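Local structure of acetamidase (Bacillus halodurans, 2II1) at residues I132-T137 / L180-A185; L156-I161 / L280-F285; P163-Y168 / L220-H225; T228-E233 / T243-T248. The protein binds calcium ions and probably hydrolyses carbon-nitrogen bonds, other than peptide bonds, in linear amides. One frame throughout, in Å; residues are numbered along the deposited sequence.

Contact 1: residues I132-T137 / L180-A185; sequences IGVIGT and LGDLHA. With CA (calcium ion), chain F; CA (calcium ion), chain E.
Val-134 lays its CG2 methyl across the side chain of Asp-182, 3.6 Å from Asp-182 CB, the two side chains crossing at about a right angle. Ile-132 sends its two branches to different partners: CG1 runs alongside Leu-183, 3.8 Å from Leu-183 CD2, and CG2 approaches the carbonyl oxygen of Gly-181. Ile-135 CG1 meets Leu-180 CB on the face shared by Ile-132 and Leu-183, where Val-203 and Ile-82 add further cover. The backbones form an antiparallel strand pair, with segment axes 4.7 Å apart at 161°. Val-134 and Gly-181 are its hydrogen-bonded pair: Gly-181 N gives to Val-134 O at 2.8 Å, and Val-134 N returns a longer bond to Gly-181 O at 3.3 Å. The chain turns a corner at Gly-133, whose N reaches Asp-182 O at 2.8 Å. A side chain at Gly-133 would probably run into Asp-182 OD2. Beside this corner lies a two-calcium site bridged by Asp-182. With CG anti to the backbone N (chi1 -173°), the carboxylate gives OD1 to one calcium at 2.1 Å and OD2 to the other at 2.4 Å. His-184 NE2 joins the OD1-bound calcium, where Glu-198 also binds; Asn-155 and Asp-157 serve the second.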
loop_
_atom_site.group_PDB
_atom_site.type_symbol
_atom_site.label_atom_id
_atom_site.label_comp_id
_atom_site.label_asym_id
_atom_site.label_seq_id
_atom_site.Cartn_x
_atom_site.Cartn_y
_atom_site.Cartn_z
ATOM N N ILE A 132 10.331 -13.400 5.969
ATOM C CA ILE A 132 9.974 -13.820 7.312
ATOM C C ILE A 132 8.666 -13.141 7.796
ATOM O O ILE A 132 8.593 -11.904 7.896
ATOM C CB ILE A 132 11.081 -13.414 8.334
ATOM C CG1 ILE A 132 12.446 -13.926 7.936
ATOM C CG2 ILE A 132 10.769 -13.956 9.710
ATOM C CD1 ILE A 132 13.559 -13.181 8.652
ATOM N N GLY A 133 7.680 -13.946 8.175
ATOM C CA GLY A 133 6.384 -13.413 8.583
ATOM C C GLY A 133 6.285 -13.018 10.053
ATOM O O GLY A 133 5.605 -12.047 10.398
ATOM N N VAL A 134 6.906 -13.807 10.910
ATOM C CA VAL A 134 6.869 -13.633 12.356
ATOM C C VAL A 134 8.294 -13.420 12.811
ATOM O O VAL A 134 9.129 -14.316 12.692
ATOM C CB VAL A 134 6.272 -14.860 13.093
ATOM C CG1 VAL A 134 6.578 -14.798 14.583
ATOM C CG2 VAL A 134 4.784 -14.948 12.852
ATOM N N ILE A 135 8.571 -12.202 13.266
ATOM C CA ILE A 135 9.829 -11.875 13.904
ATOM C C ILE A 135 9.530 -10.909 15.057
ATOM O O ILE A 135 8.861 -9.916 14.855
ATOM C CB ILE A 135 10.826 -11.259 12.888
ATOM C CG1 ILE A 135 12.236 -11.173 13.510
ATOM C CG2 ILE A 135 10.332 -9.914 12.386
ATOM C CD1 ILE A 135 13.319 -10.852 12.529
ATOM N N GLY A 136 10.022 -11.198 16.266
ATOM C CA GLY A 136 9.707 -10.359 17.405
ATOM C C GLY A 136 10.565 -10.597 18.623
ATOM O O GLY A 136 11.263 -11.623 18.720
ATOM N N THR A 137 10.540 -9.609 19.517
ATOM C CA THR A 137 11.159 -9.691 20.845
ATOM C C THR A 137 10.040 -9.806 21.903
ATOM O O THR A 137 8.851 -9.684 21.580
ATOM C CB THR A 137 12.063 -8.455 21.096
ATOM O OG1 THR A 137 11.294 -7.247 21.000
ATOM C CG2 THR A 137 13.218 -8.418 20.070
ATOM N N LEU A 180 11.695 -16.207 15.715
ATOM C CA LEU A 180 11.208 -15.953 14.369
ATOM C C LEU A 180 10.694 -17.208 13.722
ATOM O O LEU A 180 10.987 -18.313 14.160
ATOM C CB LEU A 180 12.251 -15.256 13.491
ATOM C CG LEU A 180 13.436 -16.047 12.944
ATOM C CD1 LEU A 180 13.013 -17.041 11.844
ATOM C CD2 LEU A 180 14.467 -15.069 12.454
ATOM N N GLY A 181 9.897 -17.014 12.687
ATOM C CA GLY A 181 9.159 -18.106 12.103
ATOM C C GLY A 181 8.365 -17.658 10.904
ATOM O O GLY A 181 8.559 -16.559 10.379
ATOM N N ASP A 182 7.472 -18.534 10.476
ATOM C CA ASP A 182 6.470 -18.191 9.487
ATOM C C ASP A 182 7.064 -17.635 8.218
ATOM O O ASP A 182 6.713 -16.517 7.797
ATOM C CB ASP A 182 5.481 -17.192 10.082
ATOM C CG ASP A 182 4.312 -16.924 9.182
ATOM O OD1 ASP A 182 3.821 -17.890 8.572
ATOM O OD2 ASP A 182 3.858 -15.758 9.068
ATOM N N LEU A 183 7.920 -18.436 7.589
ATOM C CA LEU A 183 8.549 -18.089 6.328
ATOM C C LEU A 183 7.552 -18.292 5.187
ATOM O O LEU A 183 6.675 -19.151 5.292
ATOM C CB LEU A 183 9.787 -18.954 6.098
ATOM C CG LEU A 183 10.893 -18.965 7.154
ATOM C CD1 LEU A 183 12.119 -19.731 6.619
ATOM C CD2 LEU A 183 11.286 -17.550 7.581
ATOM N N HIS A 184 7.686 -17.481 4.126
ATOM C CA HIS A 184 6.877 -17.607 2.912
ATOM C C HIS A 184 7.782 -17.613 1.715
ATOM O O HIS A 184 8.821 -16.956 1.702
ATOM C CB HIS A 184 5.878 -16.477 2.727
ATOM C CG HIS A 184 4.936 -16.323 3.877
ATOM N ND1 HIS A 184 4.503 -15.095 4.330
ATOM C CD2 HIS A 184 4.366 -17.245 4.686
ATOM C CE1 HIS A 184 3.689 -15.270 5.358
ATOM N NE2 HIS A 184 3.599 -16.565 5.603
ATOM N N ALA A 185 7.347 -18.361 0.713
ATOM C CA ALA A 185 8.032 -18.472 -0.551
ATOM C C ALA A 185 7.525 -17.360 -1.488
ATOM O O ALA A 185 8.197 -16.966 -2.452
ATOM C CB ALA A 185 7.777 -19.866 -1.119
HETATM CA CA CA F . 2.402 -17.496 7.096
HETATM CA CA CA E . 1.699 -14.679 9.348
HETATM O O HOH W 1 -0.615 -14.600 9.705
HETATM O O HOH W 2 1.092 -16.056 7.408
#

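Contact 2: residues L156-I161 / L280-F285; sequences LDTKDI and LKTARF. With CA (calcium ion), chain E.
Asp-160 and Arg-284 supply the charged part of the contact, a salt bridge in which two nitrogens of the arginine grip one oxygen side-on. Arg-284 NE gives to Asp-160 OD2 at 2.9 Å and Arg-284 NH2 to the same OD2 at 2.7 Å. The oxygen lies close to the guanidinium plane, yet the carboxylate is turned 62° against that plane, and NE meets the anti lone pair of OD2 while NH2 comes from above the carboxylate plane. NH2 has a second anionic partner in Asp-189. Although Lys-159 brings a like charge near, its NZ pairs with Asp-270 of the second subunit.

Van der Waals contact comes from Thr-158, whose CG2 packs on Arg-284 CD at 3.5 Å and lies over one face of the guanidinium. The methyl is anti to the backbone N (chi1 -67°, measured to OG1), which leaves OG1 beside the backbone N, where it is hydrogen-bonded with the hydroxyl of Ser-274. A type I beta turn from Thr-158 to Ile-161, closed by Ile-161 N to Thr-158 O at 3.1 Å, sets Thr-158 and Asp-160 against strand 281-288. Farther along, Leu-156 CD2 packs on Thr-282 CG2 at 4.2 Å, and the hydroxyl of Thr-282 bonds to Ser-231.

Metal binding occupies the start of this loop. Asp-157 chelates one calcium with both carboxylate oxygens, OD1 at 2.5 Å and OD2 at 2.4 Å from the ion, and its OD2 also accepts from Asn-278 ND2.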
loop_
_atom_site.group_PDB
_atom_site.type_symbol
_atom_site.label_atom_id
_atom_site.label_comp_id
_atom_site.label_asym_id
_atom_site.label_seq_id
_atom_site.Cartn_x
_atom_site.Cartn_y
_atom_site.Cartn_z
ATOM N N LEU A 156 3.877 -9.816 11.642
ATOM C CA LEU A 156 3.912 -8.562 10.862
ATOM C C LEU A 156 3.531 -8.794 9.405
ATOM O O LEU A 156 3.061 -7.867 8.737
ATOM C CB LEU A 156 5.331 -7.928 10.916
ATOM C CG LEU A 156 5.828 -7.338 12.248
ATOM C CD1 LEU A 156 7.257 -6.819 12.214
ATOM C CD2 LEU A 156 4.924 -6.208 12.740
ATOM N N ASP A 157 3.763 -10.022 8.916
ATOM C CA ASP A 157 3.594 -10.362 7.504
ATOM C C ASP A 157 3.940 -9.217 6.544
ATOM O O ASP A 157 3.114 -8.765 5.744
ATOM C CB ASP A 157 2.201 -10.961 7.264
ATOM C CG ASP A 157 2.024 -12.293 7.966
ATOM O OD1 ASP A 157 3.032 -13.023 8.123
ATOM O OD2 ASP A 157 0.892 -12.626 8.358
ATOM N N THR A 158 5.200 -8.787 6.628
ATOM C CA THR A 158 5.738 -7.670 5.854
ATOM C C THR A 158 6.731 -8.248 4.863
ATOM O O THR A 158 7.752 -8.845 5.251
ATOM C CB THR A 158 6.363 -6.605 6.829
ATOM O OG1 THR A 158 5.312 -6.024 7.603
ATOM C CG2 THR A 158 7.112 -5.490 6.118
ATOM N N LYS A 159 6.427 -8.090 3.576
ATOM C CA LYS A 159 7.189 -8.730 2.512
ATOM C C LYS A 159 8.570 -8.123 2.297
ATOM O O LYS A 159 9.430 -8.725 1.643
ATOM C CB LYS A 159 6.377 -8.785 1.187
ATOM C CG LYS A 159 6.372 -7.506 0.343
ATOM C CD LYS A 159 5.617 -7.693 -0.965
ATOM C CE LYS A 159 5.616 -6.399 -1.758
ATOM N NZ LYS A 159 4.973 -6.489 -3.102
ATOM N N ASP A 160 8.797 -6.943 2.855
ATOM C CA ASP A 160 10.119 -6.314 2.781
ATOM C C ASP A 160 11.092 -6.903 3.807
ATOM O O ASP A 160 12.298 -6.623 3.764
ATOM C CB ASP A 160 9.996 -4.794 2.940
ATOM C CG ASP A 160 9.394 -4.134 1.702
ATOM O OD1 ASP A 160 9.903 -4.394 0.604
ATOM O OD2 ASP A 160 8.416 -3.365 1.815
ATOM N N ILE A 161 10.584 -7.741 4.702
ATOM C CA ILE A 161 11.447 -8.500 5.627
ATOM C C ILE A 161 11.971 -9.736 4.906
ATOM O O ILE A 161 11.406 -10.830 5.006
ATOM C CB ILE A 161 10.733 -8.836 6.950
ATOM C CG1 ILE A 161 10.223 -7.560 7.618
ATOM C CG2 ILE A 161 11.678 -9.559 7.942
ATOM C CD1 ILE A 161 9.649 -7.790 9.025
ATOM N N LEU A 280 -4.361 -8.039 14.620
ATOM C CA LEU A 280 -4.095 -6.643 14.365
ATOM C C LEU A 280 -3.628 -6.546 12.910
ATOM O O LEU A 280 -3.047 -7.488 12.361
ATOM C CB LEU A 280 -3.133 -6.016 15.409
ATOM C CG LEU A 280 -3.581 -5.936 16.885
ATOM C CD1 LEU A 280 -2.710 -4.990 17.699
ATOM C CD2 LEU A 280 -4.996 -5.489 16.963
ATOM N N LYS A 281 -3.977 -5.438 12.271
ATOM C CA LYS A 281 -3.587 -5.153 10.896
ATOM C C LYS A 281 -2.240 -4.376 10.912
ATOM O O LYS A 281 -1.935 -3.651 11.850
ATOM C CB LYS A 281 -4.688 -4.344 10.175
ATOM C CG LYS A 281 -6.134 -4.772 10.448
ATOM C CD LYS A 281 -6.409 -6.175 9.974
ATOM C CE LYS A 281 -7.796 -6.673 10.430
ATOM N NZ LYS A 281 -7.855 -8.185 10.393
ATOM N N THR A 282 -1.430 -4.514 9.871
ATOM C CA THR A 282 -0.100 -3.892 9.860
ATOM C C THR A 282 0.077 -3.072 8.593
ATOM O O THR A 282 -0.302 -3.510 7.527
ATOM C CB THR A 282 0.996 -4.936 9.933
ATOM O OG1 THR A 282 0.800 -5.731 11.102
ATOM C CG2 THR A 282 2.392 -4.278 9.977
ATOM N N ALA A 283 0.666 -1.890 8.743
ATOM C CA ALA A 283 0.928 -0.927 7.670
ATOM C C ALA A 283 2.345 -0.437 7.829
ATOM O O ALA A 283 2.928 -0.559 8.931
ATOM C CB ALA A 283 -0.038 0.241 7.754
ATOM N N ARG A 284 2.925 0.072 6.741
ATOM C CA ARG A 284 4.266 0.705 6.806
ATOM C C ARG A 284 4.371 1.955 5.971
ATOM O O ARG A 284 3.833 2.017 4.868
ATOM C CB ARG A 284 5.429 -0.255 6.448
ATOM C CG ARG A 284 5.387 -0.904 5.095
ATOM C CD ARG A 284 6.133 -2.241 5.105
ATOM N NE ARG A 284 6.346 -2.727 3.734
ATOM C CZ ARG A 284 5.424 -3.328 2.988
ATOM N NH1 ARG A 284 4.212 -3.547 3.457
ATOM N NH2 ARG A 284 5.701 -3.704 1.747
ATOM N N PHE A 285 5.066 2.956 6.506
ATOM C CA PHE A 285 5.405 4.139 5.718
ATOM C C PHE A 285 6.858 4.058 5.310
ATOM O O PHE A 285 7.736 3.919 6.175
ATOM C CB PHE A 285 5.178 5.458 6.474
ATOM C CG PHE A 285 5.071 6.629 5.547
ATOM C CD1 PHE A 285 6.198 7.248 5.046
ATOM C CD2 PHE A 285 3.835 7.023 5.086
ATOM C CE1 PHE A 285 6.080 8.274 4.119
ATOM C CE2 PHE A 285 3.714 8.044 4.203
ATOM C CZ PHE A 285 4.850 8.687 3.722
HETATM CA CA CA E . 1.699 -14.679 9.348
HETATM O O HOH W 1 -0.615 -14.600 9.705
HETATM O O HOH W 2 1.092 -16.056 7.408
#

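Contact 3: residues P163-Y168 / L220-H225; sequences PGTTVY and LKTDTH
A short antiparallel ladder joins the start of strand 166-170 to the end of strand 219-221, and the second strand leaves it through an ST turn. Thr-166 and Lys-221 are the hydrogen-bonded pair: Thr-166 N gives to Lys-221 O at 2.9 Å (157° at the hydrogen), and Lys-221 N gives to Thr-166 O at 3.0 Å (168°). Both donors stand nearly along the C=O axis of their acceptors. Val-167 and Leu-220 follow as a non-hydrogen-bonded pair, CA to CA 4.5 Å. On their side of the sheet, Leu-220 CD1 meets Thr-165 CG2 at 4.0 Å. On the side of Thr-166 and Lys-221, the lysine bends at chi3 (79°) and brings its CE to 3.3 Å from Tyr-168 OH, while the tyrosine ring turns an edge to the CA of Leu-220.

Beyond the ladder, Thr-222 OG1 accepts from two backbone amides, Thr-224 N at 3.1 Å and His-225 N at 3.0 Å, which, with the backbone bond from Thr-222 N to His-225 O, helps hold the reversal toward strand 225-232. Its CG2 lies beside Thr-165 OG1, whose hydroxyl bonds to Asp-160 O. A valine in place of Thr-222 would remove its hydroxyl and would probably leave the amides of Thr-224 and His-225 without their shared acceptor, the turn less firmly held. In the nine-stranded sheet, strand 74-84 adjoins 166-170 on its other edge through the bonds of Val-167 with Ile-77, while strand 225-232 flanks 219-221, and Met-227 and Ile-229 pack on Leu-220.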
loop_
_atom_site.group_PDB
_atom_site.type_symbol
_atom_site.label_atom_id
_atom_site.label_comp_id
_atom_site.label_asym_id
_atom_site.label_seq_id
_atom_site.Cartn_x
_atom_site.Cartn_y
_atom_site.Cartn_z
ATOM N N PRO A 163 15.730 -11.152 2.344
ATOM C CA PRO A 163 17.177 -11.086 2.386
ATOM C C PRO A 163 17.697 -9.713 1.980
ATOM O O PRO A 163 17.174 -9.092 1.020
ATOM C CB PRO A 163 17.608 -12.183 1.401
ATOM C CG PRO A 163 16.485 -13.083 1.319
ATOM C CD PRO A 163 15.270 -12.183 1.402
ATOM N N GLY A 164 18.699 -9.237 2.725
ATOM C CA GLY A 164 19.346 -7.931 2.462
ATOM C C GLY A 164 18.681 -6.753 3.181
ATOM O O GLY A 164 19.154 -5.606 3.101
ATOM N N THR A 165 17.586 -7.044 3.879
ATOM C CA THR A 165 16.874 -6.066 4.709
ATOM C C THR A 165 17.443 -6.103 6.135
ATOM O O THR A 165 17.815 -7.180 6.641
ATOM C CB THR A 165 15.326 -6.355 4.696
ATOM O OG1 THR A 165 14.781 -6.132 3.385
ATOM C CG2 THR A 165 14.562 -5.492 5.705
ATOM N N THR A 166 17.583 -4.926 6.744
ATOM C CA THR A 166 17.858 -4.797 8.173
ATOM C C THR A 166 16.559 -4.484 8.916
ATOM O O THR A 166 15.869 -3.558 8.532
ATOM C CB THR A 166 18.846 -3.651 8.424
ATOM O OG1 THR A 166 20.058 -3.939 7.719
ATOM C CG2 THR A 166 19.158 -3.506 9.842
ATOM N N VAL A 167 16.258 -5.254 9.973
ATOM C CA VAL A 167 15.053 -5.116 10.768
ATOM C C VAL A 167 15.461 -4.506 12.094
ATOM O O VAL A 167 16.486 -4.883 12.657
ATOM C CB VAL A 167 14.426 -6.498 11.079
ATOM C CG1 VAL A 167 13.086 -6.322 11.815
ATOM C CG2 VAL A 167 14.235 -7.274 9.829
ATOM N N TYR A 168 14.665 -3.585 12.608
ATOM C CA TYR A 168 14.908 -3.028 13.950
ATOM C C TYR A 168 13.740 -3.316 14.901
ATOM O O TYR A 168 12.635 -2.919 14.617
ATOM C CB TYR A 168 15.131 -1.520 13.871
ATOM C CG TYR A 168 16.252 -1.086 12.931
ATOM C CD1 TYR A 168 16.000 -0.848 11.589
ATOM C CD2 TYR A 168 17.540 -0.886 13.402
ATOM C CE1 TYR A 168 17.009 -0.444 10.720
ATOM C CE2 TYR A 168 18.567 -0.482 12.532
ATOM C CZ TYR A 168 18.281 -0.266 11.196
ATOM O OH TYR A 168 19.268 0.141 10.334
ATOM N N LEU A 220 12.289 -0.947 9.405
ATOM C CA LEU A 220 13.212 -1.616 8.531
ATOM C C LEU A 220 13.860 -0.701 7.509
ATOM O O LEU A 220 13.326 0.336 7.140
ATOM C CB LEU A 220 12.499 -2.834 7.878
ATOM C CG LEU A 220 11.400 -2.666 6.845
ATOM C CD1 LEU A 220 12.140 -2.311 5.520
ATOM C CD2 LEU A 220 10.592 -3.970 6.706
ATOM N N LYS A 221 15.019 -1.146 7.037
ATOM C CA LYS A 221 15.761 -0.490 5.949
ATOM C C LYS A 221 16.132 -1.566 4.932
ATOM O O LYS A 221 16.610 -2.635 5.323
ATOM C CB LYS A 221 16.972 0.226 6.528
ATOM C CG LYS A 221 18.145 0.454 5.588
ATOM C CD LYS A 221 19.215 1.296 6.236
ATOM C CE LYS A 221 20.098 0.489 7.191
ATOM N NZ LYS A 221 21.503 1.043 7.272
ATOM N N THR A 222 15.822 -1.292 3.651
ATOM C CA THR A 222 16.192 -2.128 2.522
ATOM C C THR A 222 17.439 -1.489 1.893
ATOM O O THR A 222 18.009 -0.568 2.470
ATOM C CB THR A 222 15.068 -2.184 1.471
ATOM O OG1 THR A 222 14.845 -0.865 0.922
ATOM C CG2 THR A 222 13.770 -2.716 2.087
ATOM N N ASP A 223 17.857 -1.953 0.723
ATOM C CA ASP A 223 18.928 -1.280 -0.023
ATOM C C ASP A 223 18.555 0.155 -0.468
ATOM O O ASP A 223 19.432 0.916 -0.788
ATOM C CB ASP A 223 19.320 -2.097 -1.268
ATOM C CG ASP A 223 20.303 -3.237 -0.960
ATOM O OD1 ASP A 223 20.372 -3.715 0.205
ATOM O OD2 ASP A 223 21.000 -3.667 -1.903
ATOM N N THR A 224 17.274 0.525 -0.511
ATOM C CA THR A 224 16.877 1.821 -1.084
ATOM C C THR A 224 15.956 2.677 -0.216
ATOM O O THR A 224 15.859 3.891 -0.436
ATOM C CB THR A 224 16.154 1.607 -2.426
ATOM O OG1 THR A 224 15.149 0.607 -2.263
ATOM C CG2 THR A 224 17.133 1.156 -3.489
ATOM N N HIS A 225 15.280 2.053 0.737
ATOM C CA HIS A 225 14.258 2.722 1.559
ATOM C C HIS A 225 14.388 2.403 3.027
ATOM O O HIS A 225 14.960 1.395 3.409
ATOM C CB HIS A 225 12.857 2.337 1.111
ATOM C CG HIS A 225 12.480 2.919 -0.201
ATOM N ND1 HIS A 225 12.899 2.364 -1.383
ATOM C CD2 HIS A 225 11.764 4.021 -0.531
ATOM C CE1 HIS A 225 12.446 3.088 -2.390
ATOM N NE2 HIS A 225 11.761 4.099 -1.899
#

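Contact 4: residues T228-E233 / T243-T248; sequences TIASAE and TKNMAT
Thr-228 turns OG1 between its backbone N and carbonyl carbon (chi1 54°), directing the hydroxyl at the helix, and Met-246, a selenomethionine, starts with CG anti to the backbone N (chi1 -173°) and then bends at chi2 and chi3, folding its terminal methyl back to the strand. Met-246 CE thus comes to 3.7 Å from Thr-228 N, with Thr-228 CG2 close by, and Met-246 CB sits 3.5 Å from Thr-228 OG1. Beside them, the CB atoms of Thr-228 and Asn-245 meet at 3.9 Å.

The threonine hydroxyl lies near Met-246 N, but the angle is poor for a bond; its hydrogen-bond partner is Ala-242 O, one helical turn back. Asn-245 extends over the strand, its ND2 giving a 2.9 Å bond to a water that lies 3.3 Å from Ile-229 O and may donate to it. Its OD1 is held by Gln-241. Ala-230 CB, small and facing the helix, lies 4.3 Å from Asn-245 ND2.

Helix 235-253 packs on the sheet through strand 225-232, the segment axes 7.5 Å apart at 143°. Phe-285 of the adjoining strand and Leu-265 of helix 258-268 also touch Met-246. A valine at Thr-228 would lose the hydroxyl and is likely to leave Ala-242 O without this side-chain donor. The interface therefore combines close apolar contact with polar links: a buried hydroxyl is satisfied by the helix backbone, and the asparagine amide may reach the strand through a water.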
loop_
_atom_site.group_PDB
_atom_site.type_symbol
_atom_site.label_atom_id
_atom_site.label_comp_id
_atom_site.label_asym_id
_atom_site.label_seq_id
_atom_site.Cartn_x
_atom_site.Cartn_y
_atom_site.Cartn_z
ATOM N N THR A 228 8.922 2.761 8.537
ATOM C CA THR A 228 8.322 2.611 9.847
ATOM C C THR A 228 7.085 1.695 9.766
ATOM O O THR A 228 6.266 1.805 8.867
ATOM C CB THR A 228 7.999 3.986 10.505
ATOM O OG1 THR A 228 7.190 4.795 9.638
ATOM C CG2 THR A 228 9.326 4.733 10.828
ATOM N N ILE A 229 7.000 0.777 10.711
ATOM C CA ILE A 229 5.916 -0.202 10.815
ATOM C C ILE A 229 5.015 0.037 12.060
ATOM O O ILE A 229 5.497 0.270 13.193
ATOM C CB ILE A 229 6.508 -1.626 10.875
ATOM C CG1 ILE A 229 7.363 -1.895 9.642
ATOM C CG2 ILE A 229 5.399 -2.655 10.913
ATOM C CD1 ILE A 229 8.237 -3.102 9.755
ATOM N N ALA A 230 3.704 -0.048 11.859
ATOM C CA ALA A 230 2.775 0.002 12.973
ATOM C C ALA A 230 1.634 -0.985 12.794
ATOM O O ALA A 230 1.205 -1.269 11.672
ATOM C CB ALA A 230 2.240 1.427 13.186
ATOM N N SER A 231 1.150 -1.509 13.924
ATOM C CA SER A 231 -0.019 -2.381 13.947
ATOM C C SER A 231 -1.120 -1.860 14.860
ATOM O O SER A 231 -0.839 -1.340 15.954
ATOM C CB SER A 231 0.367 -3.791 14.406
ATOM O OG SER A 231 1.341 -4.300 13.530
ATOM N N ALA A 232 -2.357 -2.064 14.416
ATOM C CA ALA A 232 -3.529 -1.601 15.128
ATOM C C ALA A 232 -4.734 -2.478 14.838
ATOM O O ALA A 232 -4.695 -3.369 14.003
ATOM C CB ALA A 232 -3.800 -0.153 14.754
ATOM N N GLU A 233 -5.826 -2.203 15.537
ATOM C CA GLU A 233 -7.053 -2.961 15.387
ATOM C C GLU A 233 -7.677 -2.746 14.010
ATOM O O GLU A 233 -8.314 -3.643 13.456
ATOM C CB GLU A 233 -8.059 -2.520 16.451
ATOM C CG GLU A 233 -7.570 -2.556 17.908
ATOM C CD GLU A 233 -7.434 -3.941 18.447
ATOM O OE1 GLU A 233 -7.734 -4.909 17.703
ATOM O OE2 GLU A 233 -7.037 -4.061 19.627
ATOM N N THR A 243 2.558 6.346 9.718
ATOM C CA THR A 243 2.794 7.650 9.139
ATOM C C THR A 243 3.311 8.641 10.203
ATOM O O THR A 243 4.291 9.341 9.977
ATOM C CB THR A 243 1.507 8.195 8.428
ATOM O OG1 THR A 243 1.061 7.231 7.464
ATOM C CG2 THR A 243 1.777 9.537 7.748
ATOM N N LYS A 244 2.648 8.699 11.346
ATOM C CA LYS A 244 3.082 9.567 12.438
ATOM C C LYS A 244 4.450 9.217 12.994
ATOM O O LYS A 244 5.163 10.116 13.419
ATOM C CB LYS A 244 2.050 9.577 13.548
ATOM C CG LYS A 244 0.818 10.403 13.141
ATOM C CD LYS A 244 -0.238 10.454 14.239
ATOM C CE LYS A 244 -1.375 11.412 13.887
ATOM N NZ LYS A 244 -2.122 11.829 15.113
ATOM N N ASN A 245 4.801 7.927 12.984
ATOM C CA ASN A 245 6.147 7.439 13.400
ATOM C C ASN A 245 7.280 7.936 12.501
ATOM O O ASN A 245 8.366 8.335 12.975
ATOM C CB ASN A 245 6.192 5.910 13.440
ATOM C CG ASN A 245 5.377 5.317 14.580
ATOM O OD1 ASN A 245 4.765 6.043 15.353
ATOM N ND2 ASN A 245 5.384 3.978 14.690
HETATM N N MSE A 246 7.029 7.911 11.207
HETATM C CA MSE A 246 7.967 8.503 10.251
HETATM C C MSE A 246 8.072 10.009 10.482
HETATM O O MSE A 246 9.159 10.560 10.636
HETATM C CB MSE A 246 7.539 8.200 8.807
HETATM C CG MSE A 246 8.570 8.648 7.787
HETATM SE SE MSE A 246 10.314 7.762 8.019
HETATM C CE MSE A 246 9.650 6.142 7.192
ATOM N N ALA A 247 6.936 10.682 10.524
ATOM C CA ALA A 247 6.909 12.156 10.596
ATOM C C ALA A 247 7.548 12.713 11.900
ATOM O O ALA A 247 8.246 13.728 11.890
ATOM C CB ALA A 247 5.446 12.654 10.418
ATOM N N THR A 248 7.272 12.062 13.029
ATOM C CA THR A 248 7.814 12.515 14.308
ATOM C C THR A 248 9.298 12.165 14.386
ATOM O O THR A 248 10.063 12.927 14.946
ATOM C CB THR A 248 7.046 11.962 15.543
ATOM O OG1 THR A 248 7.115 10.533 15.570
ATOM C CG2 THR A 248 5.579 12.400 15.545
HETATM O O HOH W 3 7.671 2.682 13.452
#

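How the contacts relate
Contacts 2, 3 and 4 all reach the nine-stranded sheet, where strands 166-170, 219-221, 225-232 and 281-288 lie in that order; contact 1 belongs to the seven-stranded sheet. The centres of contacts 1 and 2 are about 11 Å apart, those of contacts 2 and 4 likewise, and those of contacts 1 and 4 about 20 Å. Along the chain, contacts 3 and 4 are nested in series inside the loop closed by contact 2, whose segments alternate with those of contact 1. Loop 156-161 links the calcium site, shared by contacts 1 and 2, to the sheet: Asp-157 binds the ion, and Ile-161 and Thr-158 pack on Leu-220 of contact 3. Contacts 2 and 4 also touch the second subunit.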